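Local coordinates for XC6422 protein (Xanthomonas campestris, PDB 2FUK), which probably acts as a serine hydrolase of the alpha/beta-hydrolase fold, a small member of the family that lacks a lid, at residues P45-G50 with F75-V80; I138-P143 with H195-K200. All blocks are in the same frame, centred on the assembly; numbering follows the deposited sequence.

Contact 1 of 2, residues P45-G50 with F75-V80; sequences PLSTEG and FNFRSV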
loop_
_atom_site.group_PDB
_atom_site.type_symbol
_atom_site.label_atom_id
_atom_site.label_comp_id
_atom_site.label_asym_id
_atom_site.label_seq_id
_atom_site.Cartn_x
_atom_site.Cartn_y
_atom_site.Cartn_z
ATOM N N PRO A 45 -2.473 -12.628 17.013
ATOM C CA PRO A 45 -1.589 -13.054 18.103
ATOM C C PRO A 45 -2.274 -13.282 19.450
ATOM O O PRO A 45 -3.479 -13.060 19.584
ATOM C CB PRO A 45 -0.539 -11.940 18.138
ATOM C CG PRO A 45 -1.324 -10.739 17.763
ATOM C CD PRO A 45 -2.158 -11.247 16.602
ATOM N N LEU A 46 -1.499 -13.712 20.446
ATOM C CA LEU A 46 -2.048 -14.018 21.768
ATOM C C LEU A 46 -3.226 -13.202 22.237
ATOM O O LEU A 46 -3.154 -11.978 22.385
ATOM C CB LEU A 46 -0.969 -13.987 22.848
ATOM C CG LEU A 46 -0.447 -15.370 23.259
ATOM C CD1 LEU A 46 -1.599 -16.358 23.440
ATOM C CD2 LEU A 46 0.495 -15.872 22.199
ATOM N N SER A 47 -4.312 -13.923 22.493
ATOM C CA SER A 47 -5.563 -13.349 22.952
ATOM C C SER A 47 -5.398 -12.750 24.340
ATOM O O SER A 47 -5.935 -11.681 24.638
ATOM C CB SER A 47 -6.644 -14.435 22.988
ATOM O OG SER A 47 -6.796 -15.070 21.721
ATOM N N THR A 48 -4.646 -13.447 25.184
ATOM C CA THR A 48 -4.423 -12.992 26.542
ATOM C C THR A 48 -3.573 -11.722 26.606
ATOM O O THR A 48 -3.465 -11.110 27.669
ATOM C CB THR A 48 -3.793 -14.117 27.408
ATOM O OG1 THR A 48 -2.550 -14.541 26.838
ATOM C CG2 THR A 48 -4.737 -15.313 27.476
ATOM N N GLU A 49 -2.973 -11.330 25.479
ATOM C CA GLU A 49 -2.167 -10.107 25.422
ATOM C C GLU A 49 -2.751 -9.152 24.373
ATOM O O GLU A 49 -3.960 -8.942 24.337
ATOM C CB GLU A 49 -0.704 -10.429 25.111
ATOM C CG GLU A 49 0.061 -10.989 26.299
ATOM C CD GLU A 49 -0.619 -12.184 26.896
ATOM O OE1 GLU A 49 -0.886 -13.132 26.135
ATOM O OE2 GLU A 49 -0.895 -12.189 28.124
ATOM N N GLY A 50 -1.914 -8.590 23.504
ATOM C CA GLY A 50 -2.436 -7.657 22.512
ATOM C C GLY A 50 -2.957 -8.201 21.186
ATOM O O GLY A 50 -2.733 -7.580 20.140
ATOM N N PHE A 75 -10.660 -12.501 11.892
ATOM C CA PHE A 75 -11.626 -12.893 12.906
ATOM C C PHE A 75 -10.988 -12.953 14.281
ATOM O O PHE A 75 -9.765 -13.080 14.416
ATOM C CB PHE A 75 -12.260 -14.253 12.545
ATOM C CG PHE A 75 -11.374 -15.443 12.813
ATOM C CD1 PHE A 75 -11.501 -16.171 13.993
ATOM C CD2 PHE A 75 -10.427 -15.848 11.875
ATOM C CE1 PHE A 75 -10.702 -17.289 14.239
ATOM C CE2 PHE A 75 -9.624 -16.958 12.106
ATOM C CZ PHE A 75 -9.759 -17.684 13.290
ATOM N N ASN A 76 -11.825 -12.830 15.304
ATOM C CA ASN A 76 -11.351 -12.894 16.671
ATOM C C ASN A 76 -11.496 -14.308 17.216
ATOM O O ASN A 76 -12.553 -14.923 17.090
ATOM C CB ASN A 76 -12.144 -11.929 17.559
ATOM C CG ASN A 76 -11.706 -10.495 17.392
ATOM O OD1 ASN A 76 -10.559 -10.232 17.052
ATOM N ND2 ASN A 76 -12.612 -9.555 17.654
ATOM N N PHE A 77 -10.417 -14.830 17.792
ATOM C CA PHE A 77 -10.451 -16.154 18.399
ATOM C C PHE A 77 -11.360 -16.048 19.617
ATOM O O PHE A 77 -11.650 -14.946 20.091
ATOM C CB PHE A 77 -9.053 -16.578 18.863
ATOM C CG PHE A 77 -8.158 -17.077 17.761
ATOM C CD1 PHE A 77 -8.540 -18.147 16.962
ATOM C CD2 PHE A 77 -6.909 -16.495 17.545
ATOM C CE1 PHE A 77 -7.687 -18.639 15.959
ATOM C CE2 PHE A 77 -6.054 -16.976 16.552
ATOM C CZ PHE A 77 -6.442 -18.051 15.757
ATOM N N ARG A 78 -11.810 -17.188 20.125
ATOM C CA ARG A 78 -12.674 -17.193 21.298
ATOM C C ARG A 78 -12.089 -16.311 22.417
ATOM O O ARG A 78 -10.875 -16.257 22.606
ATOM C CB ARG A 78 -12.847 -18.628 21.803
ATOM C CG ARG A 78 -11.545 -19.298 22.198
ATOM C CD ARG A 78 -11.753 -20.773 22.495
ATOM N NE ARG A 78 -12.338 -21.482 21.362
ATOM C CZ ARG A 78 -12.768 -22.737 21.418
ATOM N NH1 ARG A 78 -12.674 -23.411 22.558
ATOM N NH2 ARG A 78 -13.288 -23.314 20.342
ATOM N N SER A 79 -12.976 -15.631 23.144
ATOM C CA SER A 79 -12.628 -14.750 24.261
ATOM C C SER A 79 -12.139 -13.354 23.885
ATOM O O SER A 79 -12.034 -12.489 24.749
ATOM C CB SER A 79 -11.586 -15.411 25.180
ATOM O OG SER A 79 -10.262 -15.127 24.765
ATOM N N VAL A 80 -11.852 -13.126 22.605
ATOM C CA VAL A 80 -11.380 -11.819 22.157
ATOM C C VAL A 80 -12.529 -10.996 21.568
ATOM O O VAL A 80 -13.378 -11.523 20.847
ATOM C CB VAL A 80 -10.251 -11.976 21.117
ATOM C CG1 VAL A 80 -9.858 -10.618 20.550
ATOM C CG2 VAL A 80 -9.048 -12.634 21.772
#
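Ser47 and Val80 make the closest approach between two loops that meet mainly through side chains. Methyl CG2 of Val80 comes up against the serine side chain, 3.2 Å from Ser47 CB, tighter than an ordinary carbon-carbon contact, and lies almost as near Ser47 OG, at 3.3 Å. The branch is set by the valine torsion: with CG1 anti to the backbone N (chi1 174°), CG2 is the methyl turned to the serine. The hydroxyl of Ser47 points on past this methyl to the start of the other turn, where OG lies 3.9 Å from Phe77 CB and approaches the aromatic ring obliquely. Ser79 touches more loosely, its OG 4.1 Å from Ser47 CB.

Two beta turns present these groups. A type I turn from Leu46 to Glu49 carries Ser47 at its second position, and Glu49 N bonds back to Leu46 O. Facing it, a type II turn runs from Phe77 to Val80, closed by Val80 N to Phe77 O at 3.1 Å. Within that turn Ser79 OG donates to Arg78 O, 2.5 Å away, a short bond that reaches a lone pair in the carbonyl plane and holds the hydroxyl against the carbonyl of the residue before it.

Further out, Arg78 turns its guanidinium away from Ser47 to a salt bridge with Asp96, tying the turn to helix 92-107. The Phe77 ring meets His44 and Phe120 edge-to-face and touches Val124, so the turn is also seated against helix 120-132. The two segments continue from strands 38-43 and 71-75, neighbours in the sheet, and their meeting is that of adjacent strand-to-helix loops at the carboxyl edge of the parallel strands, where an alpha/beta-hydrolase builds its active site.

Contact 2 of 2, residues I138-P143 with H195-K200; sequences ISIAPP and HFFHRK
Ala141 and His195 meet where the chain leaves strand 136-140, and the histidine can be followed outward from its CB. CG lies anti to the backbone N (chi1 -174°), which carries the ring across to the alanine. There CE1 comes within 4.0 Å of Ala141 CB, and ND1 lies 4.2 Å from the same methyl, which approaches the imidazole obliquely. Ring atom ND1 is also hydrogen-bonded to Asp166, which fixes the rotation of the imidazole, while the same side chain touches Ser119 and meets the ring of Phe118.

One residue earlier, Ile140 meets Phe197 through one methyl: CG2 lies 3.5 Å from Phe197 CZ and equally near CE1, coming obliquely onto the far end of the ring. Around this apolar pair, Phe118 of strand 112-118 touches both residues, and Leu204 of helix 201-212 and Ile161 of strand 158-163 also pack on Phe197.

His195, bonded to Asp166 and touching Ser119, is probably the histidine of a Ser-His-Asp catalytic triad, as in other alpha/beta-hydrolases, its loop resting on the C-terminal end of strand 136-140 and the residue after it.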
loop_
_atom_site.group_PDB
_atom_site.type_symbol
_atom_site.label_atom_id
_atom_site.label_comp_id
_atom_site.label_asym_id
_atom_site.label_seq_id
_atom_site.Cartn_x
_atom_site.Cartn_y
_atom_site.Cartn_z
ATOM N N ILE A 138 1.123 -18.797 5.362
ATOM C CA ILE A 138 2.062 -17.724 5.670
ATOM C C ILE A 138 2.200 -17.631 7.179
ATOM O O ILE A 138 1.205 -17.474 7.887
ATOM C CB ILE A 138 1.564 -16.371 5.130
ATOM C CG1 ILE A 138 1.439 -16.438 3.609
ATOM C CG2 ILE A 138 2.526 -15.263 5.532
ATOM C CD1 ILE A 138 0.575 -15.343 3.032
ATOM N N SER A 139 3.432 -17.750 7.669
ATOM C CA SER A 139 3.692 -17.680 9.103
ATOM C C SER A 139 4.562 -16.478 9.419
ATOM O O SER A 139 5.702 -16.410 8.979
ATOM C CB SER A 139 4.416 -18.943 9.582
ATOM O OG SER A 139 3.715 -20.108 9.200
ATOM N N ILE A 140 4.020 -15.535 10.176
ATOM C CA ILE A 140 4.760 -14.348 10.563
ATOM C C ILE A 140 5.151 -14.530 12.027
ATOM O O ILE A 140 4.293 -14.611 12.900
ATOM C CB ILE A 140 3.893 -13.084 10.404
ATOM C CG1 ILE A 140 3.385 -12.988 8.956
ATOM C CG2 ILE A 140 4.706 -11.852 10.778
ATOM C CD1 ILE A 140 2.382 -11.862 8.720
ATOM N N ALA A 141 6.453 -14.601 12.278
ATOM C CA ALA A 141 6.983 -14.793 13.619
ATOM C C ALA A 141 6.439 -16.053 14.293
ATOM O O ALA A 141 5.875 -15.987 15.393
ATOM C CB ALA A 141 6.697 -13.568 14.480
ATOM N N PRO A 142 6.601 -17.223 13.646
ATOM C CA PRO A 142 6.098 -18.457 14.263
ATOM C C PRO A 142 6.803 -18.577 15.602
ATOM O O PRO A 142 8.025 -18.555 15.661
ATOM C CB PRO A 142 6.522 -19.542 13.273
ATOM C CG PRO A 142 7.762 -18.960 12.637
ATOM C CD PRO A 142 7.364 -17.518 12.422
ATOM N N PRO A 143 6.038 -18.703 16.690
ATOM C CA PRO A 143 6.614 -18.808 18.031
ATOM C C PRO A 143 7.346 -20.094 18.383
ATOM O O PRO A 143 6.959 -20.787 19.320
ATOM C CB PRO A 143 5.406 -18.560 18.929
ATOM C CG PRO A 143 4.310 -19.217 18.164
ATOM C CD PRO A 143 4.563 -18.742 16.745
ATOM N N HIS A 195 9.363 -7.683 17.208
ATOM C CA HIS A 195 8.262 -8.635 17.157
ATOM C C HIS A 195 7.016 -8.110 16.450
ATOM O O HIS A 195 6.352 -8.855 15.728
ATOM C CB HIS A 195 7.886 -9.086 18.570
ATOM C CG HIS A 195 6.854 -10.169 18.594
ATOM N ND1 HIS A 195 7.071 -11.411 18.039
ATOM C CD2 HIS A 195 5.590 -10.190 19.082
ATOM C CE1 HIS A 195 5.985 -12.151 18.183
ATOM N NE2 HIS A 195 5.073 -11.434 18.813
ATOM N N PHE A 196 6.693 -6.835 16.664
ATOM C CA PHE A 196 5.515 -6.240 16.042
ATOM C C PHE A 196 5.873 -5.401 14.816
ATOM O O PHE A 196 5.080 -4.591 14.353
ATOM C CB PHE A 196 4.751 -5.396 17.066
ATOM C CG PHE A 196 4.233 -6.196 18.230
ATOM C CD1 PHE A 196 3.105 -7.000 18.093
ATOM C CD2 PHE A 196 4.898 -6.178 19.451
ATOM C CE1 PHE A 196 2.645 -7.774 19.156
ATOM C CE2 PHE A 196 4.447 -6.949 20.522
ATOM C CZ PHE A 196 3.321 -7.748 20.374
ATOM N N PHE A 197 7.077 -5.605 14.295
ATOM C CA PHE A 197 7.521 -4.892 13.098
ATOM C C PHE A 197 7.335 -3.385 13.180
ATOM O O PHE A 197 6.836 -2.755 12.241
ATOM C CB PHE A 197 6.783 -5.435 11.871
ATOM C CG PHE A 197 6.962 -6.916 11.666
ATOM C CD1 PHE A 197 6.267 -7.832 12.448
ATOM C CD2 PHE A 197 7.880 -7.391 10.732
ATOM C CE1 PHE A 197 6.488 -9.200 12.310
ATOM C CE2 PHE A 197 8.110 -8.758 10.582
ATOM C CZ PHE A 197 7.416 -9.663 11.372
ATOM N N HIS A 198 7.733 -2.815 14.315
ATOM C CA HIS A 198 7.634 -1.380 14.555
ATOM C C HIS A 198 8.385 -0.616 13.469
ATOM O O HIS A 198 9.578 -0.847 13.244
ATOM C CB HIS A 198 8.226 -1.047 15.929
ATOM C CG HIS A 198 8.251 0.416 16.249
ATOM N ND1 HIS A 198 7.167 1.089 16.767
ATOM C CD2 HIS A 198 9.244 1.330 16.139
ATOM C CE1 HIS A 198 7.492 2.355 16.967
ATOM N NE2 HIS A 198 8.747 2.526 16.593
ATOM N N ARG A 199 7.671 0.290 12.804
ATOM C CA ARG A 199 8.223 1.113 11.729
ATOM C C ARG A 199 8.824 0.249 10.621
ATOM O O ARG A 199 9.742 0.654 9.904
ATOM C CB ARG A 199 9.257 2.086 12.304
ATOM C CG ARG A 199 8.670 3.069 13.325
ATOM C CD ARG A 199 7.627 3.989 12.689
ATOM N NE ARG A 199 7.054 4.960 13.621
ATOM C CZ ARG A 199 6.034 4.722 14.446
ATOM N NH1 ARG A 199 5.595 5.685 15.252
ATOM N NH2 ARG A 199 5.452 3.530 14.475
ATOM N N LYS A 200 8.286 -0.956 10.485
ATOM C CA LYS A 200 8.744 -1.892 9.468
ATOM C C LYS A 200 7.555 -2.551 8.776
ATOM O O LYS A 200 7.728 -3.532 8.058
ATOM C CB LYS A 200 9.621 -2.978 10.098
ATOM C CG LYS A 200 11.010 -2.523 10.497
ATOM C CD LYS A 200 11.907 -2.368 9.284
ATOM C CE LYS A 200 13.330 -2.062 9.732
ATOM N NZ LYS A 200 14.308 -2.088 8.614
#

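As a worked example of how one sheet assembles a site from separate loops, contact 1 and contact 2 come in series along the chain, the first complete before the second begins. Their centres are 16 Å apart and their nearest atoms about 5 Å, without touching. Contact 1 joins the loops after strands 71-75 and 38-43; contact 2 joins the end of strand 136-140 to the loop after strand 186-190. Strand 112-118 lies between strands 38-43 and 136-140 and leads into the probable nucleophile elbow at Ser119. Phe77 and His195 both touch that elbow, so contact 2 supplies the probable catalytic histidine, while contact 1 borders the elbow through Phe77.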